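Local coordinates for ABC-type branched-chain amino acid transport systems periplasmic component-like protein (Thermomonospora curvata, PDB 4N03) that binds a fatty acid and probably delivers it to an ABC transporter, as substrate-binding proteins of the leucine-binding family do for their ligands, at residues 223-229 / 249-254; 68-72 / 325-329; 49-55 / 305-311; 364-368 / 395-400. All coordinates share one frame; numbering follows the deposited sequence. Where two conformers were deposited one is given.

Contact 1. Residues 223-229 / 249-254; sequences VDAILLS and QPILGS
I226, L227 and L228 pair in parallel with I251, L252 and G253, and here the contact is tight. The short strand axes approach to 4.6 Å. I226 N donates to P250 O, and I226 O in turn accepts from L252 N at 2.8 Å. L228 N then bonds L252 O, and L228 O takes S254 N. On one face of the sheet I226 CB lies 4.0 Å from I251 CG1, and both isoleucines touch L238 of helix 232-244. On the other face L227 and L252 run alongside each other, with L227 CD1 4.2 Å from L252 CB. M152 of helix 148-161 touches both leucines. Beyond them S229 OG and S254 OG share a hydrogen bond of 2.8 Å; H173 also bonds S229 OG.

The other end, at D224, Q249 and P250, is looser and partly exposed to solvent. D224 turns its carboxylate to the backbone N of K170. The Q249 chain bends at chi2 (90°), which brings NE2 to V223 O at 2.8 Å. This bond is nearly straight (166°), with the acceptor in the amide plane. With Q249 cut back to an alanine, V223 O is likely to lose this amide donor. Helix 232-244 connects the two parallel strands, so the pair belongs to a beta-alpha-beta crossover in one lobe of the periplasmic binding protein fold.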
loop_
_atom_site.group_PDB
_atom_site.type_symbol
_atom_site.label_atom_id
_atom_site.label_comp_id
_atom_site.label_asym_id
_atom_site.label_seq_id
_atom_site.Cartn_x
_atom_site.Cartn_y
_atom_site.Cartn_z
ATOM N N VAL A 223 -12.184 25.705 -3.315
ATOM C CA VAL A 223 -11.519 24.948 -2.264
ATOM C C VAL A 223 -10.162 25.581 -1.926
ATOM O O VAL A 223 -9.566 26.297 -2.736
ATOM C CB VAL A 223 -11.339 23.458 -2.652
ATOM C CG1 VAL A 223 -12.675 22.818 -2.972
ATOM C CG2 VAL A 223 -10.344 23.266 -3.791
ATOM N N ASP A 224 -9.656 25.292 -0.750
ATOM C CA ASP A 224 -8.364 25.744 -0.289
ATOM C C ASP A 224 -7.277 24.695 -0.386
ATOM O O ASP A 224 -6.103 25.050 -0.338
ATOM C CB ASP A 224 -8.515 26.232 1.129
ATOM C CG ASP A 224 -9.533 27.348 1.213
ATOM O OD1 ASP A 224 -9.218 28.455 0.702
ATOM O OD2 ASP A 224 -10.648 27.145 1.764
ATOM N N ALA A 225 -7.661 23.441 -0.497
ATOM C CA ALA A 225 -6.711 22.357 -0.658
ATOM C C ALA A 225 -7.423 21.274 -1.388
ATOM O O ALA A 225 -8.645 21.133 -1.301
ATOM C CB ALA A 225 -6.205 21.848 0.702
ATOM N N ILE A 226 -6.663 20.491 -2.158
ATOM C CA ILE A 226 -7.187 19.416 -2.996
ATOM C C ILE A 226 -6.616 18.123 -2.482
ATOM O O ILE A 226 -5.388 17.982 -2.427
ATOM C CB ILE A 226 -6.793 19.615 -4.473
ATOM C CG1 ILE A 226 -7.357 20.945 -5.013
ATOM C CG2 ILE A 226 -7.249 18.441 -5.316
ATOM C CD1 ILE A 226 -6.761 21.354 -6.352
ATOM N N LEU A 227 -7.431 17.148 -2.167
ATOM C CA LEU A 227 -7.028 15.825 -1.720
ATOM C C LEU A 227 -7.414 14.841 -2.792
ATOM O O LEU A 227 -8.439 15.001 -3.460
ATOM C CB LEU A 227 -7.692 15.456 -0.389
ATOM C CG LEU A 227 -7.041 16.039 0.869
ATOM C CD1 LEU A 227 -6.792 17.535 0.866
ATOM C CD2 LEU A 227 -7.886 15.643 2.075
ATOM N N LEU A 228 -6.552 13.834 -2.986
ATOM C CA LEU A 228 -6.733 12.877 -4.074
ATOM C C LEU A 228 -6.464 11.473 -3.604
ATOM O O LEU A 228 -5.347 11.153 -3.201
ATOM C CB LEU A 228 -5.829 13.199 -5.250
ATOM C CG LEU A 228 -5.943 12.281 -6.467
ATOM C CD1 LEU A 228 -7.331 12.321 -7.098
ATOM C CD2 LEU A 228 -4.902 12.593 -7.522
ATOM N N SER A 229 -7.444 10.598 -3.748
ATOM C CA SER A 229 -7.281 9.176 -3.511
ATOM C C SER A 229 -7.636 8.440 -4.764
ATOM O O SER A 229 -8.780 8.143 -5.069
ATOM C CB SER A 229 -8.127 8.722 -2.323
ATOM O OG SER A 229 -7.844 9.493 -1.171
ATOM N N GLN A 249 -3.714 25.927 -4.938
ATOM C CA GLN A 249 -3.975 25.125 -3.741
ATOM C C GLN A 249 -3.003 23.976 -3.640
ATOM O O GLN A 249 -2.702 23.333 -4.662
ATOM C CB GLN A 249 -5.386 24.564 -3.810
ATOM C CG GLN A 249 -6.529 25.579 -3.763
ATOM C CD GLN A 249 -6.980 26.110 -5.098
ATOM O OE1 GLN A 249 -6.200 26.142 -6.052
ATOM N NE2 GLN A 249 -8.235 26.491 -5.202
ATOM N N PRO A 250 -2.568 23.617 -2.460
ATOM C CA PRO A 250 -1.786 22.388 -2.344
ATOM C C PRO A 250 -2.626 21.164 -2.676
ATOM O O PRO A 250 -3.857 21.151 -2.441
ATOM C CB PRO A 250 -1.393 22.393 -0.866
ATOM C CG PRO A 250 -2.530 23.050 -0.194
ATOM C CD PRO A 250 -2.904 24.170 -1.139
ATOM N N ILE A 251 -1.958 20.136 -3.198
ATOM C CA ILE A 251 -2.523 18.836 -3.455
ATOM C C ILE A 251 -1.935 17.828 -2.518
ATOM O O ILE A 251 -0.708 17.762 -2.385
ATOM C CB ILE A 251 -2.329 18.396 -4.930
ATOM C CG1 ILE A 251 -3.018 19.371 -5.883
ATOM C CG2 ILE A 251 -2.859 17.012 -5.140
ATOM C CD1 ILE A 251 -2.589 19.249 -7.330
ATOM N N LEU A 252 -2.767 17.042 -1.845
ATOM C CA LEU A 252 -2.349 15.983 -0.942
ATOM C C LEU A 252 -2.960 14.692 -1.394
ATOM O O LEU A 252 -4.188 14.567 -1.442
ATOM C CB LEU A 252 -2.794 16.311 0.490
ATOM C CG LEU A 252 -2.494 15.254 1.547
ATOM C CD1 LEU A 252 -0.999 15.109 1.753
ATOM C CD2 LEU A 252 -3.249 15.559 2.822
ATOM N N GLY A 253 -2.147 13.709 -1.748
ATOM C CA GLY A 253 -2.591 12.433 -2.218
ATOM C C GLY A 253 -2.406 11.312 -1.244
ATOM O O GLY A 253 -1.518 11.353 -0.398
ATOM N N SER A 254 -3.217 10.279 -1.410
ATOM C CA SER A 254 -3.014 9.030 -0.754
ATOM C C SER A 254 -1.762 8.342 -1.381
ATOM O O SER A 254 -1.211 8.776 -2.375
ATOM C CB SER A 254 -4.241 8.147 -0.871
ATOM O OG SER A 254 -5.377 8.702 -0.226
#

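Contact 2. Residues 68-72 / 325-329; sequences GGVCG and LEKAC
C71 and C329 form a disulfide that ties the loop 68-72 to helix 309-330 in the lobe of the periplasmic binding protein fold built on the four-stranded parallel sheet. The loop is the turn between helix 47-66 and strand 74-81. It opens with G68, the C-prime residue of the Schellman motif that ends that helix.

The covalent link comes first. C71 SG and C329 SG are 2.0 Å apart, and the torsion about the S-S bond is 87°, a usual value for a disulfide. CB of C329 already points to the loop; with SG anti to the backbone N (chi1 159°) the sulfur meets C71 SG. C71 has a less regular chi1 of -118°, off the staggered positions. The bridge holds C71 CB and C329 CB 3.5 Å apart. Around the bridge, C71 also touches V23 and L334.

Apolar packing is the second kind of interaction. V70 points at the helix, and its CG1 does the touching. V70 CG1 sits 4.0 Å from L325 CB, and it is also 4.0 Å from C329 CB, one helical turn on. L325 in turn packs on L101, L334 and L339, so V70 adds to the apolar packing around L325.

No hydrogen bond crosses between the segments. L325 O accepts from C329 N inside the helix, at 2.8 Å, and V70 CG1 lies 3.7 Å from that same L325 O.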
loop_
_atom_site.group_PDB
_atom_site.type_symbol
_atom_site.label_atom_id
_atom_site.label_comp_id
_atom_site.label_asym_id
_atom_site.label_seq_id
_atom_site.Cartn_x
_atom_site.Cartn_y
_atom_site.Cartn_z
ATOM N N GLY A 68 19.309 -21.262 0.387
ATOM C CA GLY A 68 18.800 -22.595 0.742
ATOM C C GLY A 68 17.299 -22.681 0.980
ATOM O O GLY A 68 16.828 -23.742 1.379
ATOM N N GLY A 69 16.557 -21.636 0.631
ATOM C CA GLY A 69 15.118 -21.636 0.841
ATOM C C GLY A 69 14.760 -21.572 2.307
ATOM O O GLY A 69 15.474 -21.028 3.110
ATOM N N VAL A 70 13.578 -22.072 2.636
ATOM C CA VAL A 70 13.017 -22.127 4.011
ATOM C C VAL A 70 12.754 -23.583 4.345
ATOM O O VAL A 70 12.074 -24.274 3.578
ATOM C CB VAL A 70 11.691 -21.354 4.183
ATOM C CG1 VAL A 70 11.183 -21.499 5.597
ATOM C CG2 VAL A 70 11.932 -19.889 3.850
ATOM N N CYS A 71 13.323 -24.078 5.438
ATOM C CA CYS A 71 13.032 -25.469 5.820
ATOM C C CYS A 71 13.503 -26.388 4.655
ATOM O O CYS A 71 12.892 -27.411 4.396
ATOM C CB CYS A 71 11.493 -25.593 6.228
ATOM S SG CYS A 71 11.280 -26.103 7.966
ATOM N N GLY A 72 14.572 -25.997 3.930
ATOM C CA GLY A 72 15.064 -26.729 2.776
ATOM C C GLY A 72 14.175 -26.748 1.545
ATOM O O GLY A 72 14.385 -27.542 0.581
ATOM N N LEU A 325 7.333 -17.800 7.675
ATOM C CA LEU A 325 7.626 -19.138 7.204
ATOM C C LEU A 325 8.777 -19.778 7.989
ATOM O O LEU A 325 8.729 -20.947 8.314
ATOM C CB LEU A 325 7.985 -19.135 5.710
ATOM C CG LEU A 325 6.843 -18.873 4.713
ATOM C CD1 LEU A 325 7.393 -18.509 3.345
ATOM C CD2 LEU A 325 5.955 -20.105 4.627
ATOM N N GLU A 326 9.787 -18.985 8.297
ATOM C CA GLU A 326 10.927 -19.491 9.052
ATOM C C GLU A 326 10.522 -19.905 10.471
ATOM O O GLU A 326 10.980 -20.960 10.967
ATOM C CB GLU A 326 12.029 -18.449 9.094
ATOM C CG GLU A 326 12.742 -18.274 7.764
ATOM C CD GLU A 326 13.740 -17.130 7.785
ATOM O OE1 GLU A 326 13.636 -16.253 8.663
ATOM O OE2 GLU A 326 14.641 -17.130 6.920
ATOM N N LYS A 327 9.669 -19.127 11.132
ATOM C CA LYS A 327 9.210 -19.484 12.478
ATOM C C LYS A 327 8.314 -20.721 12.409
ATOM O O LYS A 327 8.399 -21.643 13.243
ATOM C CB LYS A 327 8.462 -18.314 13.115
ATOM C CG LYS A 327 9.285 -17.152 13.679
ATOM C CD LYS A 327 8.335 -16.097 14.249
ATOM C CE LYS A 327 8.980 -14.753 14.505
ATOM N NZ LYS A 327 9.023 -13.949 13.263
ATOM N N ALA A 328 7.429 -20.778 11.412
ATOM C CA ALA A 328 6.580 -21.948 11.248
ATOM C C ALA A 328 7.367 -23.217 10.976
ATOM O O ALA A 328 7.078 -24.282 11.500
ATOM C CB ALA A 328 5.561 -21.680 10.169
ATOM N N CYS A 329 8.394 -23.113 10.128
ATOM C CA CYS A 329 9.354 -24.188 9.861
ATOM C C CYS A 329 9.964 -24.716 11.138
ATOM O O CYS A 329 10.064 -25.944 11.338
ATOM C CB CYS A 329 10.528 -23.630 8.952
ATOM S SG CYS A 329 12.075 -24.536 8.966
#

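Contact 3. Residues 49-55 / 305-311; sequences LGKSITQ and DPLDSGV
Helix segment 49-55 lies close against the start of helix 309-330, with I53 CA 4.9 Å from G310 CA. A CB at G310 would be tight against I53 CG1 and S52 CB. I53 CG1 is 3.3 Å from G310 O. S52 donates through OG to D308 OD2 at 2.6 Å, on the syn side but 31° out of the carboxylate plane. S52 OG also bonds P48 O, and a water donates to it and to P306 O.

D308 is the N-cap of helix 309-330. Its chi1 of 66° sets the carboxylate over the first turn, where OD1 accepts from V311 N at 3.1 Å and more weakly from G310 N. S52 therefore helps to position the cap. The bound palmitic acid touches L49 and G310.

D305 makes a second polar cluster. K51 stretches out fully and forms a salt bridge from NZ to D305 OD1 at 3.1 Å. Q55 NE2 reaches D305 OD2 from above the carboxylate plane, at 3.0 Å, and also bonds Y298 OH. Replacing D305 by an alanine is likely to leave the K51 ammonium without this counter-charge and Q55 less firmly held. A second water links Q55 OE1 and D305 OD2.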
loop_
_atom_site.group_PDB
_atom_site.type_symbol
_atom_site.label_atom_id
_atom_site.label_comp_id
_atom_site.label_asym_id
_atom_site.label_seq_id
_atom_site.Cartn_x
_atom_site.Cartn_y
_atom_site.Cartn_z
ATOM N N LEU A 49 3.234 0.085 -10.648
ATOM C CA LEU A 49 3.436 -0.167 -9.213
ATOM C C LEU A 49 3.241 -1.636 -8.910
ATOM O O LEU A 49 4.031 -2.202 -8.156
ATOM C CB LEU A 49 2.554 0.716 -8.352
ATOM C CG LEU A 49 2.974 2.203 -8.431
ATOM C CD1 LEU A 49 1.845 3.075 -7.946
ATOM C CD2 LEU A 49 4.219 2.513 -7.625
ATOM N N GLY A 50 2.268 -2.292 -9.514
ATOM C CA GLY A 50 2.128 -3.722 -9.324
ATOM C C GLY A 50 3.345 -4.475 -9.837
ATOM O O GLY A 50 3.796 -5.445 -9.227
ATOM N N LYS A 51 3.903 -4.051 -10.968
ATOM C CA LYS A 51 5.143 -4.628 -11.472
ATOM C C LYS A 51 6.255 -4.485 -10.485
ATOM O O LYS A 51 6.988 -5.454 -10.213
ATOM C CB LYS A 51 5.496 -4.033 -12.824
ATOM C CG LYS A 51 6.692 -4.679 -13.493
ATOM C CD LYS A 51 7.022 -4.053 -14.844
ATOM C CE LYS A 51 8.190 -4.811 -15.503
ATOM N NZ LYS A 51 8.452 -4.296 -16.842
ATOM N N SER A 52 6.432 -3.285 -9.915
ATOM C CA SER A 52 7.505 -3.072 -8.974
ATOM C C SER A 52 7.346 -3.929 -7.746
ATOM O O SER A 52 8.350 -4.495 -7.239
ATOM C CB SER A 52 7.569 -1.624 -8.567
ATOM O OG SER A 52 7.877 -0.789 -9.651
ATOM N N ILE A 53 6.125 -3.969 -7.196
ATOM C CA ILE A 53 5.874 -4.762 -6.001
ATOM C C ILE A 53 6.196 -6.241 -6.246
ATOM O O ILE A 53 6.844 -6.902 -5.454
ATOM C CB ILE A 53 4.431 -4.570 -5.509
ATOM C CG1 ILE A 53 4.195 -3.123 -5.090
ATOM C CG2 ILE A 53 4.148 -5.489 -4.357
ATOM C CD1 ILE A 53 2.728 -2.766 -4.985
ATOM N N THR A 54 5.684 -6.720 -7.360
ATOM C CA THR A 54 5.833 -8.119 -7.741
ATOM C C THR A 54 7.312 -8.484 -7.964
ATOM O O THR A 54 7.766 -9.516 -7.492
ATOM C CB THR A 54 5.000 -8.413 -8.967
ATOM O OG1 THR A 54 3.642 -8.199 -8.626
ATOM C CG2 THR A 54 5.139 -9.837 -9.449
ATOM N N GLN A 55 8.022 -7.608 -8.659
ATOM C CA GLN A 55 9.429 -7.854 -8.898
ATOM C C GLN A 55 10.235 -7.786 -7.651
ATOM O O GLN A 55 11.210 -8.549 -7.485
ATOM C CB GLN A 55 9.973 -6.871 -9.964
ATOM C CG GLN A 55 9.448 -7.224 -11.344
ATOM C CD GLN A 55 10.066 -6.455 -12.500
ATOM O OE1 GLN A 55 9.963 -6.904 -13.653
ATOM N NE2 GLN A 55 10.648 -5.321 -12.242
ATOM N N ASP A 305 13.855 -0.941 -14.968
ATOM C CA ASP A 305 12.577 -0.675 -14.279
ATOM C C ASP A 305 12.839 0.322 -13.175
ATOM O O ASP A 305 13.474 0.008 -12.194
ATOM C CB ASP A 305 11.976 -1.947 -13.692
ATOM C CG ASP A 305 11.516 -2.914 -14.738
ATOM O OD1 ASP A 305 10.739 -2.497 -15.656
ATOM O OD2 ASP A 305 11.904 -4.089 -14.629
ATOM N N PRO A 306 12.296 1.508 -13.294
ATOM C CA PRO A 306 12.649 2.521 -12.323
ATOM C C PRO A 306 12.350 2.112 -10.878
ATOM O O PRO A 306 11.378 1.449 -10.614
ATOM C CB PRO A 306 11.766 3.708 -12.744
ATOM C CG PRO A 306 11.580 3.523 -14.210
ATOM C CD PRO A 306 11.438 2.044 -14.373
ATOM N N LEU A 307 13.220 2.492 -9.974
ATOM C CA LEU A 307 12.952 2.354 -8.561
ATOM C C LEU A 307 11.734 3.192 -8.189
ATOM O O LEU A 307 11.525 4.258 -8.751
ATOM C CB LEU A 307 14.144 2.780 -7.723
ATOM C CG LEU A 307 15.384 1.904 -7.853
ATOM C CD1 LEU A 307 16.531 2.604 -7.188
ATOM C CD2 LEU A 307 15.178 0.544 -7.220
ATOM N N ASP A 308 10.908 2.735 -7.229
ATOM C CA ASP A 308 9.742 3.452 -6.771
ATOM C C ASP A 308 9.362 2.920 -5.414
ATOM O O ASP A 308 9.981 1.987 -4.897
ATOM C CB ASP A 308 8.611 3.389 -7.802
ATOM C CG ASP A 308 8.040 2.018 -8.025
ATOM O OD1 ASP A 308 8.005 1.205 -7.076
ATOM O OD2 ASP A 308 7.565 1.763 -9.161
ATOM N N SER A 309 8.323 3.500 -4.826
ATOM C CA SER A 309 7.964 3.156 -3.460
ATOM C C SER A 309 7.287 1.773 -3.416
ATOM O O SER A 309 7.253 1.134 -2.372
ATOM C CB SER A 309 7.131 4.264 -2.865
ATOM O OG SER A 309 7.916 5.435 -2.707
ATOM N N GLY A 310 6.795 1.270 -4.555
ATOM C CA GLY A 310 6.313 -0.079 -4.637
ATOM C C GLY A 310 7.400 -1.124 -4.445
ATOM O O GLY A 310 7.160 -2.223 -3.931
ATOM N N VAL A 311 8.636 -0.811 -4.856
ATOM C CA VAL A 311 9.755 -1.708 -4.604
ATOM C C VAL A 311 9.892 -1.953 -3.087
ATOM O O VAL A 311 10.089 -3.072 -2.641
ATOM C CB VAL A 311 11.061 -1.177 -5.242
ATOM C CG1 VAL A 311 12.253 -2.068 -4.873
ATOM C CG2 VAL A 311 10.920 -1.084 -6.764
HETATM O O HOH W 1 10.329 -1.145 -10.857
HETATM O O HOH W 2 11.532 -6.764 -15.808
#

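Contact 4. Residues 364-368 / 395-400; sequences KPATR and AKNYQV
R368 reaches across from the loop 364-368 to the C-terminal end of helix 393-397 and buries the most surface here. Its aliphatic chain is stretched out, which carries the guanidinium to two backbone carbonyls. NH1 uses both its hydrogens: R368 NH1 donates to A395 O at 2.9 Å and to Y398 O, also at 2.9 Å. Both oxygens sit at the edge of the guanidinium, near its plane. The bond to Y398 O is the straighter, at 159° against 148°. A water accepts from R368 NH2 at 3.0 Å and donates to Y398 O, so that carbonyl is held twice.

The contact joins the loop before strand 370-375 to the segment that follows strand 383-390. These are the two antiparallel strands at one side of the mixed sheet, on which this lobe of the periplasmic binding protein fold is built. Helix 148-161 backs the site: V150 touches R368, and I153 touches A395 and Y398. The Y398 hydroxyl bonds D149.

V400 buries the next largest surface. V400 CG2 lies over one face of the R368 guanidinium, displaced from the centre of the group, 3.7 Å from R368 NH2. The same methyl, V400 CG2, meets the ring of P365, 3.8 Å from P365 CD.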
loop_
_atom_site.group_PDB
_atom_site.type_symbol
_atom_site.label_atom_id
_atom_site.label_comp_id
_atom_site.label_asym_id
_atom_site.label_seq_id
_atom_site.Cartn_x
_atom_site.Cartn_y
_atom_site.Cartn_z
ATOM N N LYS A 364 -6.984 -2.694 14.755
ATOM C CA LYS A 364 -6.509 -1.311 14.665
ATOM C C LYS A 364 -5.289 -1.326 13.737
ATOM O O LYS A 364 -4.773 -2.413 13.484
ATOM C CB LYS A 364 -6.150 -0.788 16.067
ATOM C CG LYS A 364 -5.121 -1.621 16.796
ATOM C CD LYS A 364 -5.116 -1.421 18.323
ATOM C CE LYS A 364 -4.754 -2.748 19.032
ATOM N NZ LYS A 364 -4.603 -2.947 20.517
ATOM N N PRO A 365 -4.856 -0.174 13.287
ATOM C CA PRO A 365 -3.730 -0.203 12.335
ATOM C C PRO A 365 -2.437 -0.658 13.006
ATOM O O PRO A 365 -2.193 -0.426 14.176
ATOM C CB PRO A 365 -3.628 1.259 11.911
ATOM C CG PRO A 365 -5.032 1.795 12.114
ATOM C CD PRO A 365 -5.453 1.159 13.378
ATOM N N ALA A 366 -1.572 -1.279 12.193
ATOM C CA ALA A 366 -0.274 -1.776 12.612
ATOM C C ALA A 366 0.687 -0.670 13.054
ATOM O O ALA A 366 1.598 -0.955 13.807
ATOM C CB ALA A 366 0.324 -2.566 11.491
ATOM N N THR A 367 0.469 0.534 12.579
ATOM C CA THR A 367 1.096 1.754 13.027
ATOM C C THR A 367 0.169 2.931 12.676
ATOM O O THR A 367 -0.696 2.772 11.820
ATOM C CB THR A 367 2.498 1.943 12.422
ATOM O OG1 THR A 367 3.028 3.171 12.856
ATOM C CG2 THR A 367 2.480 1.933 10.893
ATOM N N ARG A 368 0.381 4.061 13.296
ATOM C CA ARG A 368 -0.326 5.307 12.960
ATOM C C ARG A 368 0.597 6.425 12.534
ATOM O O ARG A 368 0.206 7.578 12.522
ATOM C CB ARG A 368 -1.295 5.761 14.074
ATOM C CG ARG A 368 -2.333 4.733 14.364
ATOM C CD ARG A 368 -3.420 5.288 15.268
ATOM N NE ARG A 368 -4.261 4.213 15.722
ATOM C CZ ARG A 368 -5.505 4.403 16.229
ATOM N NH1 ARG A 368 -6.073 5.593 16.183
ATOM N NH2 ARG A 368 -6.132 3.360 16.653
ATOM N N ALA A 395 -4.821 11.780 15.018
ATOM C CA ALA A 395 -4.877 10.412 14.562
ATOM C C ALA A 395 -4.803 9.381 15.689
ATOM O O ALA A 395 -5.386 8.322 15.597
ATOM C CB ALA A 395 -3.773 10.129 13.568
ATOM N N LYS A 396 -4.057 9.702 16.738
ATOM C CA LYS A 396 -3.896 8.796 17.853
ATOM C C LYS A 396 -5.244 8.531 18.551
ATOM O O LYS A 396 -5.471 7.432 18.976
ATOM C CB LYS A 396 -2.980 9.423 18.887
ATOM C CG LYS A 396 -2.620 8.545 20.085
ATOM C CD LYS A 396 -1.527 9.292 20.881
ATOM C CE LYS A 396 -0.914 8.540 22.012
ATOM N NZ LYS A 396 -0.083 9.498 22.785
ATOM N N ASN A 397 -6.118 9.540 18.656
ATOM C CA ASN A 397 -7.348 9.432 19.398
ATOM C C ASN A 397 -8.525 9.010 18.534
ATOM O O ASN A 397 -9.585 8.699 19.063
ATOM C CB ASN A 397 -7.648 10.731 20.170
ATOM C CG ASN A 397 -6.566 11.067 21.182
ATOM O OD1 ASN A 397 -5.866 10.190 21.674
ATOM N ND2 ASN A 397 -6.439 12.306 21.486
ATOM N N TYR A 398 -8.354 9.034 17.220
ATOM C CA TYR A 398 -9.370 8.653 16.268
ATOM C C TYR A 398 -9.714 7.195 16.441
ATOM O O TYR A 398 -8.873 6.341 16.690
ATOM C CB TYR A 398 -8.773 8.841 14.868
ATOM C CG TYR A 398 -9.613 8.302 13.720
ATOM C CD1 TYR A 398 -10.855 8.827 13.366
ATOM C CD2 TYR A 398 -9.149 7.248 12.963
ATOM C CE1 TYR A 398 -11.559 8.345 12.312
ATOM C CE2 TYR A 398 -9.832 6.773 11.901
ATOM C CZ TYR A 398 -11.046 7.306 11.548
ATOM O OH TYR A 398 -11.774 6.848 10.512
ATOM N N GLN A 399 -11.026 6.912 16.320
ATOM C CA GLN A 399 -11.568 5.560 16.351
ATOM C C GLN A 399 -11.578 4.941 14.991
ATOM O O GLN A 399 -12.289 5.383 14.103
ATOM C CB GLN A 399 -12.997 5.586 16.910
ATOM C CG GLN A 399 -13.147 6.222 18.243
ATOM C CD GLN A 399 -12.304 5.521 19.260
ATOM O OE1 GLN A 399 -12.694 4.427 19.715
ATOM N NE2 GLN A 399 -11.182 6.104 19.656
ATOM N N VAL A 400 -10.736 3.918 14.796
ATOM C CA VAL A 400 -10.563 3.344 13.486
ATOM C C VAL A 400 -11.620 2.243 13.333
ATOM O O VAL A 400 -11.688 1.331 14.154
ATOM C CB VAL A 400 -9.140 2.764 13.310
ATOM C CG1 VAL A 400 -8.998 2.179 11.933
ATOM C CG2 VAL A 400 -8.101 3.854 13.539
HETATM O O HOH W 3 -8.262 4.373 18.467
#

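Contact 3 lies nearest the ligand: the L49 side chain is about 4 Å from the bound palmitic acid. In contact 1 the S254 side chain is about 8 Å from the palmitic acid. In contact 4 the P365 side chain is about 11 Å from the palmitic acid. Contact 3 joins helix 47-66 to the start of helix 309-330, and contact 2 joins the loop after helix 47-66 to near its end; their centres are 26 Å apart. Contacts 1 and 2 lie on opposite sides of the chain's centre, 45 Å apart between centres. Contact 1 lies in the mixed sheet, and contact 4 flanks its two antiparallel strands; helix 148-161 touches both.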